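Local structure of dipeptide Epimerase (Enterococcus faecalis V583, 3JVA) at residues B[117-122]-B[304-309]; B[160-165]-B[186-191]; B[213-218]-B[236-241]. The protein is a magnesium-binding enzyme of the mandelate racemase/muconate lactonizing enzyme family, with an enolase-type N-terminal domain and a TIM-barrel-like C-terminal domain. All coordinates share one frame; numbering follows the deposited sequence.

Contact 1: B[117-122]-B[304-309]; sequences PLYQLL and AAHLAA
A buried helix-to-helix contact, centred on His306 and Tyr119, joins the short helix 118-121 to helix 298-310. The latter is one of the outer helices of the TIM-barrel-like domain and connects barrel strands 287-290 and 314-317. Helix 118-121 follows the long helix 96-114, so the contact brings part of the N-terminal half of the chain against the barrel wall. Its one direct hydrogen bond runs from backbone to side chain: Tyr119 N donates to His306 ND1 over 3.0 Å. The N-H is bent from the straight line, at 136°, but it arrives at the edge of the imidazole, close to the ring plane. The imidazole nitrogen thus takes up a backbone amide of the short, weakly bonded helix. With ND1 accepting, a neutral ring would carry its proton on NE2. Apolar atoms pack round the same ring. Leu118 CB lies 3.5 Å from His306 ND1, approaching obliquely. Tyr119 and His306 meet rim to rim, their planes 21° apart and centroids 5.8 Å apart, so neither lies over the other. This placing follows from Tyr119 holding CG between its backbone N and carbonyl carbon (chi1 68°), which turns CD2 to within 3.6 Å of His306 ND1. The other part of the contact is aliphatic. Leu307 leaves its helix pointing away from 117-122, but its end comes back to meet Leu122. Ile271 of helix 271-284 packs on both Leu118 and Leu122, and Tyr107 of helix 96-114 touches the same two leucines. Leu122 reaches across with a single methyl, CD1, which rests 3.9 Å from Leu307 CA and 4.2 Å from Leu307 CD1.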
loop_
_atom_site.group_PDB
_atom_site.type_symbol
_atom_site.label_atom_id
_atom_site.label_comp_id
_atom_site.label_asym_id
_atom_site.label_seq_id
_atom_site.Cartn_x
_atom_site.Cartn_y
_atom_site.Cartn_z
ATOM N N PRO B 117 -48.256 2.304 8.921
ATOM C CA PRO B 117 -47.812 1.259 7.996
ATOM C C PRO B 117 -46.311 1.169 8.253
ATOM O O PRO B 117 -45.680 2.175 8.578
ATOM C CB PRO B 117 -48.112 1.856 6.622
ATOM C CG PRO B 117 -49.262 2.772 6.886
ATOM C CD PRO B 117 -48.876 3.422 8.191
ATOM N N LEU B 118 -45.734 -0.011 8.093
ATOM C CA LEU B 118 -44.315 -0.180 8.365
ATOM C C LEU B 118 -43.373 0.760 7.618
ATOM O O LEU B 118 -42.407 1.253 8.199
ATOM C CB LEU B 118 -43.898 -1.634 8.107
ATOM C CG LEU B 118 -42.439 -1.995 8.415
ATOM C CD1 LEU B 118 -42.078 -1.607 9.856
ATOM C CD2 LEU B 118 -42.251 -3.489 8.201
ATOM N N TYR B 119 -43.638 1.019 6.341
ATOM C CA TYR B 119 -42.748 1.894 5.583
ATOM C C TYR B 119 -42.571 3.275 6.208
ATOM O O TYR B 119 -41.569 3.941 5.965
ATOM C CB TYR B 119 -43.218 2.020 4.126
ATOM C CG TYR B 119 -44.516 2.767 3.926
ATOM C CD1 TYR B 119 -44.558 4.157 3.979
ATOM C CD2 TYR B 119 -45.701 2.081 3.679
ATOM C CE1 TYR B 119 -45.755 4.851 3.787
ATOM C CE2 TYR B 119 -46.902 2.762 3.488
ATOM C CZ TYR B 119 -46.920 4.146 3.544
ATOM O OH TYR B 119 -48.104 4.825 3.357
ATOM N N GLN B 120 -43.533 3.703 7.021
ATOM C CA GLN B 120 -43.439 5.009 7.666
ATOM C C GLN B 120 -42.423 4.984 8.802
ATOM O O GLN B 120 -41.872 6.017 9.175
ATOM C CB GLN B 120 -44.809 5.449 8.196
ATOM C CG GLN B 120 -45.834 5.695 7.093
ATOM C CD GLN B 120 -45.538 6.942 6.274
ATOM O OE1 GLN B 120 -44.383 7.336 6.112
ATOM N NE2 GLN B 120 -46.586 7.558 5.742
ATOM N N LEU B 121 -42.173 3.800 9.353
ATOM C CA LEU B 121 -41.202 3.671 10.439
ATOM C C LEU B 121 -39.803 3.383 9.911
ATOM O O LEU B 121 -38.835 3.423 10.669
ATOM C CB LEU B 121 -41.600 2.536 11.386
ATOM C CG LEU B 121 -42.880 2.681 12.205
ATOM C CD1 LEU B 121 -43.088 1.427 13.043
ATOM C CD2 LEU B 121 -42.782 3.912 13.091
ATOM N N LEU B 122 -39.693 3.098 8.616
ATOM C CA LEU B 122 -38.407 2.753 8.024
ATOM C C LEU B 122 -37.772 3.780 7.085
ATOM O O LEU B 122 -36.816 3.454 6.384
ATOM C CB LEU B 122 -38.537 1.412 7.284
ATOM C CG LEU B 122 -39.076 0.237 8.113
ATOM C CD1 LEU B 122 -39.226 -1.000 7.233
ATOM C CD2 LEU B 122 -38.127 -0.051 9.279
ATOM N N ALA B 304 -40.005 -6.904 3.014
ATOM C CA ALA B 304 -39.007 -6.363 2.097
ATOM C C ALA B 304 -39.543 -5.179 1.291
ATOM O O ALA B 304 -38.820 -4.213 1.052
ATOM C CB ALA B 304 -38.508 -7.466 1.159
ATOM N N ALA B 305 -40.808 -5.251 0.879
ATOM C CA ALA B 305 -41.416 -4.182 0.093
ATOM C C ALA B 305 -41.540 -2.890 0.902
ATOM O O ALA B 305 -41.290 -1.804 0.382
ATOM C CB ALA B 305 -42.787 -4.626 -0.426
ATOM N N HIS B 306 -41.924 -3.002 2.171
ATOM C CA HIS B 306 -42.034 -1.819 3.022
ATOM C C HIS B 306 -40.657 -1.178 3.174
ATOM O O HIS B 306 -40.521 0.040 3.119
ATOM C CB HIS B 306 -42.600 -2.201 4.396
ATOM C CG HIS B 306 -44.095 -2.306 4.420
ATOM N ND1 HIS B 306 -44.906 -1.263 4.808
ATOM C CD2 HIS B 306 -44.924 -3.310 4.047
ATOM C CE1 HIS B 306 -46.171 -1.618 4.673
ATOM N NE2 HIS B 306 -46.210 -2.855 4.212
ATOM N N LEU B 307 -39.636 -2.004 3.367
ATOM C CA LEU B 307 -38.275 -1.501 3.507
ATOM C C LEU B 307 -37.806 -0.823 2.218
ATOM O O LEU B 307 -37.242 0.274 2.251
ATOM C CB LEU B 307 -37.318 -2.645 3.842
ATOM C CG LEU B 307 -35.843 -2.227 3.921
ATOM C CD1 LEU B 307 -35.656 -1.147 4.993
ATOM C CD2 LEU B 307 -34.989 -3.441 4.228
ATOM N N ALA B 308 -38.035 -1.486 1.089
ATOM C CA ALA B 308 -37.623 -0.956 -0.208
ATOM C C ALA B 308 -38.311 0.376 -0.481
ATOM O O ALA B 308 -37.671 1.347 -0.883
ATOM C CB ALA B 308 -37.955 -1.956 -1.309
ATOM N N ALA B 309 -39.617 0.426 -0.250
ATOM C CA ALA B 309 -40.356 1.658 -0.481
ATOM C C ALA B 309 -39.883 2.779 0.442
ATOM O O ALA B 309 -39.824 3.940 0.040
ATOM C CB ALA B 309 -41.850 1.413 -0.278
#

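Contact 2: B[160-165]-B[186-191]; sequences IKVGTG and LRLDAN. With MG (magnesium ion), chain O.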
loop_
_atom_site.group_PDB
_atom_site.type_symbol
_atom_site.label_atom_id
_atom_site.label_comp_id
_atom_site.label_asym_id
_atom_site.label_seq_id
_atom_site.Cartn_x
_atom_site.Cartn_y
_atom_site.Cartn_z
ATOM N N ILE B 160 -33.492 -13.027 -15.433
ATOM C CA ILE B 160 -33.258 -14.407 -15.840
ATOM C C ILE B 160 -31.897 -14.895 -15.373
ATOM O O ILE B 160 -30.936 -14.128 -15.284
ATOM C CB ILE B 160 -33.333 -14.608 -17.378
ATOM C CG1 ILE B 160 -32.114 -13.989 -18.053
ATOM C CG2 ILE B 160 -34.615 -13.999 -17.925
ATOM C CD1 ILE B 160 -31.948 -14.403 -19.506
ATOM N N LYS B 161 -31.827 -16.184 -15.072
ATOM C CA LYS B 161 -30.589 -16.799 -14.623
ATOM C C LYS B 161 -29.716 -17.158 -15.822
ATOM O O LYS B 161 -30.221 -17.599 -16.855
ATOM C CB LYS B 161 -30.905 -18.061 -13.818
ATOM C CG LYS B 161 -29.680 -18.792 -13.292
ATOM C CD LYS B 161 -30.065 -19.953 -12.371
ATOM C CE LYS B 161 -30.876 -21.009 -13.106
ATOM N NZ LYS B 161 -31.234 -22.160 -12.226
ATOM N N VAL B 162 -28.411 -16.935 -15.690
ATOM C CA VAL B 162 -27.459 -17.278 -16.745
ATOM C C VAL B 162 -26.329 -18.069 -16.098
ATOM O O VAL B 162 -26.400 -18.388 -14.914
ATOM C CB VAL B 162 -26.883 -16.026 -17.450
ATOM C CG1 VAL B 162 -27.980 -15.333 -18.250
ATOM C CG2 VAL B 162 -26.280 -15.074 -16.427
ATOM N N GLY B 163 -25.290 -18.377 -16.864
ATOM C CA GLY B 163 -24.187 -19.155 -16.329
ATOM C C GLY B 163 -24.444 -20.637 -16.543
ATOM O O GLY B 163 -23.788 -21.485 -15.942
ATOM N N THR B 164 -25.408 -20.947 -17.406
ATOM C CA THR B 164 -25.772 -22.332 -17.711
ATOM C C THR B 164 -25.078 -22.786 -18.991
ATOM O O THR B 164 -25.360 -23.866 -19.514
ATOM C CB THR B 164 -27.290 -22.467 -17.941
ATOM O OG1 THR B 164 -27.630 -21.922 -19.224
ATOM C CG2 THR B 164 -28.061 -21.713 -16.873
ATOM N N GLY B 165 -24.166 -21.955 -19.483
ATOM C CA GLY B 165 -23.466 -22.244 -20.722
ATOM C C GLY B 165 -23.715 -21.032 -21.593
ATOM O O GLY B 165 -24.865 -20.691 -21.865
ATOM N N LEU B 186 -33.383 -5.849 -18.680
ATOM C CA LEU B 186 -33.067 -7.254 -18.475
ATOM C C LEU B 186 -31.969 -7.397 -17.437
ATOM O O LEU B 186 -30.859 -6.905 -17.631
ATOM C CB LEU B 186 -32.614 -7.900 -19.789
ATOM C CG LEU B 186 -33.660 -8.040 -20.898
ATOM C CD1 LEU B 186 -33.005 -8.621 -22.145
ATOM C CD2 LEU B 186 -34.789 -8.948 -20.424
ATOM N N ARG B 187 -32.299 -8.053 -16.327
ATOM C CA ARG B 187 -31.344 -8.295 -15.244
ATOM C C ARG B 187 -30.939 -9.752 -15.281
ATOM O O ARG B 187 -31.798 -10.636 -15.294
ATOM C CB ARG B 187 -31.983 -8.021 -13.882
ATOM C CG ARG B 187 -32.311 -6.590 -13.647
ATOM C CD ARG B 187 -33.013 -6.373 -12.320
ATOM N NE ARG B 187 -33.312 -4.957 -12.165
ATOM C CZ ARG B 187 -34.265 -4.467 -11.389
ATOM N NH1 ARG B 187 -35.035 -5.281 -10.677
ATOM N NH2 ARG B 187 -34.458 -3.158 -11.341
ATOM N N LEU B 188 -29.638 -10.012 -15.269
ATOM C CA LEU B 188 -29.164 -11.383 -15.297
ATOM C C LEU B 188 -28.552 -11.755 -13.957
ATOM O O LEU B 188 -27.958 -10.915 -13.286
ATOM C CB LEU B 188 -28.106 -11.556 -16.389
ATOM C CG LEU B 188 -28.463 -10.993 -17.766
ATOM C CD1 LEU B 188 -27.384 -11.393 -18.756
ATOM C CD2 LEU B 188 -29.833 -11.509 -18.207
ATOM N N ASP B 189 -28.726 -13.009 -13.558
ATOM C CA ASP B 189 -28.123 -13.482 -12.322
ATOM C C ASP B 189 -27.238 -14.641 -12.738
ATOM O O ASP B 189 -27.742 -15.693 -13.130
ATOM C CB ASP B 189 -29.177 -13.974 -11.328
ATOM C CG ASP B 189 -28.597 -14.198 -9.948
ATOM O OD1 ASP B 189 -27.415 -14.598 -9.872
ATOM O OD2 ASP B 189 -29.315 -13.972 -8.949
ATOM N N ALA B 190 -25.922 -14.449 -12.661
ATOM C CA ALA B 190 -24.974 -15.485 -13.064
ATOM C C ALA B 190 -24.736 -16.557 -12.005
ATOM O O ALA B 190 -23.996 -17.511 -12.236
ATOM C CB ALA B 190 -23.643 -14.842 -13.471
ATOM N N ASN B 191 -25.363 -16.392 -10.844
ATOM C CA ASN B 191 -25.250 -17.350 -9.750
ATOM C C ASN B 191 -23.882 -18.001 -9.542
ATOM O O ASN B 191 -23.764 -19.231 -9.562
ATOM C CB ASN B 191 -26.325 -18.432 -9.907
ATOM C CG ASN B 191 -27.725 -17.901 -9.637
ATOM O OD1 ASN B 191 -28.043 -17.485 -8.520
ATOM N ND2 ASN B 191 -28.565 -17.906 -10.662
HETATM MG MG MG O . -28.892 -13.506 -6.969
HETATM O O HOH W 1 -26.896 -13.940 -7.323
HETATM O O HOH W 2 -29.110 -15.455 -6.366
HETATM O O HOH W 3 -31.004 -13.465 -6.581
#
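The flat amide of Asn191 places ND2 against the aliphatic part of Lys161, the two side chains crossing at about a right angle. Asn191 ND2 stands 3.0 Å from Lys161 CG, short enough to leave its exact placing doubtful. The other amide atom, OD1, accepts from water 2, a ligand of the magnesium ion. The second flat group, the Asp189 carboxylate, stands with CG anti to the backbone N (chi1 -168°), which brings it to the metal. It divides its oxygens: OD2 binds magnesium at 2.1 Å, while OD1 accepts from metal-bound water 1 and, at 2.9 Å, from Asn191 N. That amide approaches on the anti side of OD1, 21° out of the carboxylate plane, and closes an Asx turn that, with the metal bond and water 1, holds the carboxylate's rotation. The two parallel strands are joined by Ile160 N to Arg187 O, Asp189 N to Ile160 O and Val162 N to Asp189 O. The last is straight at the hydrogen (170°), though its donor sits above the carbonyl plane. Lys161 and Asp189 share the metal-facing side of the sheet; Ile160 and Leu188 share the other, lying side by side with Ile160 CG1 and Leu188 CD2 tightly packed at 3.4 Å. Strands 157-161 and 185-189 flank helix 166-180 in a beta-alpha-beta crossover of the barrel; that helix covers Ile160, and strand 213-215 continues the sheet beyond Leu188.

Contact 3: B[213-218]-B[236-241]; sequences LVEQPV and TIMADE. With MG (magnesium ion), chain O.
Glu215 and Asp240 each give one carboxylate oxygen to the magnesium ion. Asp240 OD2 binds at 2.0 Å and Glu215 OE2 at 1.8 Å, a length short enough to be doubtful. These two oxygens lie close together because both face the cation, with their carboxylate planes 42° apart. Three waters and Asp189 OD2 complete the six ligands. Glu241 holds two of the waters without binding the metal itself: OE1 accepts from water 1 and OE2 from water 2. Asp240 extends CG anti to its backbone N (chi1 -177°), which carries OD2 to the ion and leaves OD1 for a salt bridge with Lys267. The next shell belongs to Gln216. Its OE1 accepts from Asp240 N over 2.9 Å in the carbonyl plane, so a side chain of one strand end fixes the backbone of a ligand on the next. Its NE2 donates almost straight to Val218 O at 2.8 Å and also to Ser242 OG, pinning the amide at both ends. Behind these loops, strands 213-215 and 236-239 are parallel neighbours in the TIM barrel, linked by helix 223-232, and the metal site lies at their C-terminal ends, as is usual for this fold. Backbone bonds run from Val214 N to Thr236 O, Met238 N to Val214 O and Gln216 N to Met238 O. On the metal-facing side, Met238 lies alongside Glu215, with CE 3.3 Å from Glu215 CG; the same methyl is tight against Leu213 CD1 at 3.5 Å. On the opposite side, Ile237 CG2 meets Pro217 CD at 4.0 Å, and Ile203 of helix 196-206 packs on Val214, Pro217 and Ile237.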
loop_
_atom_site.group_PDB
_atom_site.type_symbol
_atom_site.label_atom_id
_atom_site.label_comp_id
_atom_site.label_asym_id
_atom_site.label_seq_id
_atom_site.Cartn_x
_atom_site.Cartn_y
_atom_site.Cartn_z
ATOM N N LEU B 213 -27.853 -5.178 -15.694
ATOM C CA LEU B 213 -26.850 -5.568 -14.714
ATOM C C LEU B 213 -26.669 -7.074 -14.642
ATOM O O LEU B 213 -27.528 -7.845 -15.077
ATOM C CB LEU B 213 -27.234 -5.036 -13.327
ATOM C CG LEU B 213 -28.530 -5.587 -12.717
ATOM C CD1 LEU B 213 -28.283 -6.975 -12.107
ATOM C CD2 LEU B 213 -29.028 -4.629 -11.642
ATOM N N VAL B 214 -25.533 -7.485 -14.088
ATOM C CA VAL B 214 -25.235 -8.895 -13.907
ATOM C C VAL B 214 -24.931 -9.114 -12.435
ATOM O O VAL B 214 -24.045 -8.478 -11.863
ATOM C CB VAL B 214 -24.033 -9.348 -14.740
ATOM C CG1 VAL B 214 -23.698 -10.797 -14.411
ATOM C CG2 VAL B 214 -24.354 -9.205 -16.221
ATOM N N GLU B 215 -25.687 -10.028 -11.848
ATOM C CA GLU B 215 -25.587 -10.372 -10.443
ATOM C C GLU B 215 -24.581 -11.490 -10.184
ATOM O O GLU B 215 -24.547 -12.483 -10.909
ATOM C CB GLU B 215 -26.970 -10.814 -9.972
ATOM C CG GLU B 215 -27.235 -10.704 -8.509
ATOM C CD GLU B 215 -28.673 -11.060 -8.184
ATOM O OE1 GLU B 215 -29.585 -10.659 -8.948
ATOM O OE2 GLU B 215 -28.892 -11.732 -7.166
ATOM N N GLN B 216 -23.768 -11.307 -9.145
ATOM C CA GLN B 216 -22.780 -12.286 -8.692
ATOM C C GLN B 216 -22.178 -13.198 -9.767
ATOM O O GLN B 216 -22.465 -14.391 -9.810
ATOM C CB GLN B 216 -23.425 -13.151 -7.603
ATOM C CG GLN B 216 -22.457 -13.938 -6.739
ATOM C CD GLN B 216 -21.645 -13.045 -5.829
ATOM O OE1 GLN B 216 -22.185 -12.140 -5.183
ATOM N NE2 GLN B 216 -20.342 -13.293 -5.766
ATOM N N PRO B 217 -21.304 -12.653 -10.625
ATOM C CA PRO B 217 -20.706 -13.480 -11.673
ATOM C C PRO B 217 -19.677 -14.519 -11.210
ATOM O O PRO B 217 -19.412 -15.484 -11.924
ATOM C CB PRO B 217 -20.114 -12.448 -12.627
ATOM C CG PRO B 217 -19.716 -11.336 -11.709
ATOM C CD PRO B 217 -20.901 -11.243 -10.762
ATOM N N VAL B 218 -19.103 -14.323 -10.026
ATOM C CA VAL B 218 -18.113 -15.260 -9.492
ATOM C C VAL B 218 -18.491 -15.769 -8.101
ATOM O O VAL B 218 -19.425 -15.261 -7.478
ATOM C CB VAL B 218 -16.708 -14.610 -9.416
ATOM C CG1 VAL B 218 -16.287 -14.139 -10.799
ATOM C CG2 VAL B 218 -16.717 -13.432 -8.435
ATOM N N THR B 236 -23.142 -3.012 -15.301
ATOM C CA THR B 236 -23.281 -2.876 -13.851
ATOM C C THR B 236 -23.178 -4.255 -13.201
ATOM O O THR B 236 -23.888 -5.182 -13.586
ATOM C CB THR B 236 -24.649 -2.260 -13.492
ATOM O OG1 THR B 236 -24.708 -0.914 -13.984
ATOM C CG2 THR B 236 -24.870 -2.273 -11.979
ATOM N N ILE B 237 -22.293 -4.384 -12.215
ATOM C CA ILE B 237 -22.104 -5.650 -11.512
ATOM C C ILE B 237 -22.662 -5.535 -10.099
ATOM O O ILE B 237 -22.361 -4.579 -9.384
ATOM C CB ILE B 237 -20.614 -6.027 -11.416
ATOM C CG1 ILE B 237 -20.029 -6.199 -12.823
ATOM C CG2 ILE B 237 -20.454 -7.317 -10.629
ATOM C CD1 ILE B 237 -20.714 -7.283 -13.634
ATOM N N MET B 238 -23.471 -6.512 -9.709
ATOM C CA MET B 238 -24.094 -6.517 -8.391
ATOM C C MET B 238 -23.695 -7.723 -7.559
ATOM O O MET B 238 -23.642 -8.850 -8.053
ATOM C CB MET B 238 -25.623 -6.483 -8.543
ATOM C CG MET B 238 -26.408 -6.687 -7.253
ATOM S SD MET B 238 -28.197 -6.481 -7.531
ATOM C CE MET B 238 -28.497 -7.702 -8.734
ATOM N N ALA B 239 -23.401 -7.481 -6.288
ATOM C CA ALA B 239 -23.045 -8.568 -5.393
ATOM C C ALA B 239 -24.324 -9.090 -4.742
ATOM O O ALA B 239 -25.189 -8.311 -4.357
ATOM C CB ALA B 239 -22.080 -8.074 -4.309
ATOM N N ASP B 240 -24.452 -10.407 -4.654
ATOM C CA ASP B 240 -25.602 -11.017 -3.997
ATOM C C ASP B 240 -25.034 -11.902 -2.887
ATOM O O ASP B 240 -24.902 -11.458 -1.748
ATOM C CB ASP B 240 -26.435 -11.861 -4.968
ATOM C CG ASP B 240 -27.683 -12.462 -4.308
ATOM O OD1 ASP B 240 -27.789 -12.427 -3.065
ATOM O OD2 ASP B 240 -28.561 -12.978 -5.028
ATOM N N GLU B 241 -24.673 -13.137 -3.229
ATOM C CA GLU B 241 -24.130 -14.072 -2.252
ATOM C C GLU B 241 -22.886 -13.549 -1.520
ATOM O O GLU B 241 -22.605 -13.983 -0.402
ATOM C CB GLU B 241 -23.819 -15.426 -2.915
ATOM C CG GLU B 241 -25.043 -16.303 -3.250
ATOM C CD GLU B 241 -25.894 -15.780 -4.407
ATOM O OE1 GLU B 241 -25.402 -14.951 -5.204
ATOM O OE2 GLU B 241 -27.060 -16.220 -4.530
HETATM MG MG MG O . -28.892 -13.506 -6.969
HETATM O O HOH W 2 -29.110 -15.455 -6.366
HETATM O O HOH W 1 -26.896 -13.940 -7.323
HETATM O O HOH W 3 -31.004 -13.465 -6.581
#

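How the contacts relate
All three contacts are buried, but contacts 2 and 3 lie within the barrel sheet, whereas contact 1 lies between an outer barrel helix and the short helix 118-121. Contacts 2 and 3 are consecutive, their centres about 10 Å apart, and meet where strand 185-189 lies beside 213-215: Leu188 O and Glu215 N are 2.8 Å apart, a probable hydrogen bond. Together they supply all three protein ligands of one magnesium ion and share its three waters. Their chemistry is backbone ladders ending in carboxylates. Contact 1, about 29 Å from contact 2 and 25 Å from contact 3, centre to centre, has a histidine-to-amide bond beside a tyrosine ring, with a separate leucine pair, instead of a metal.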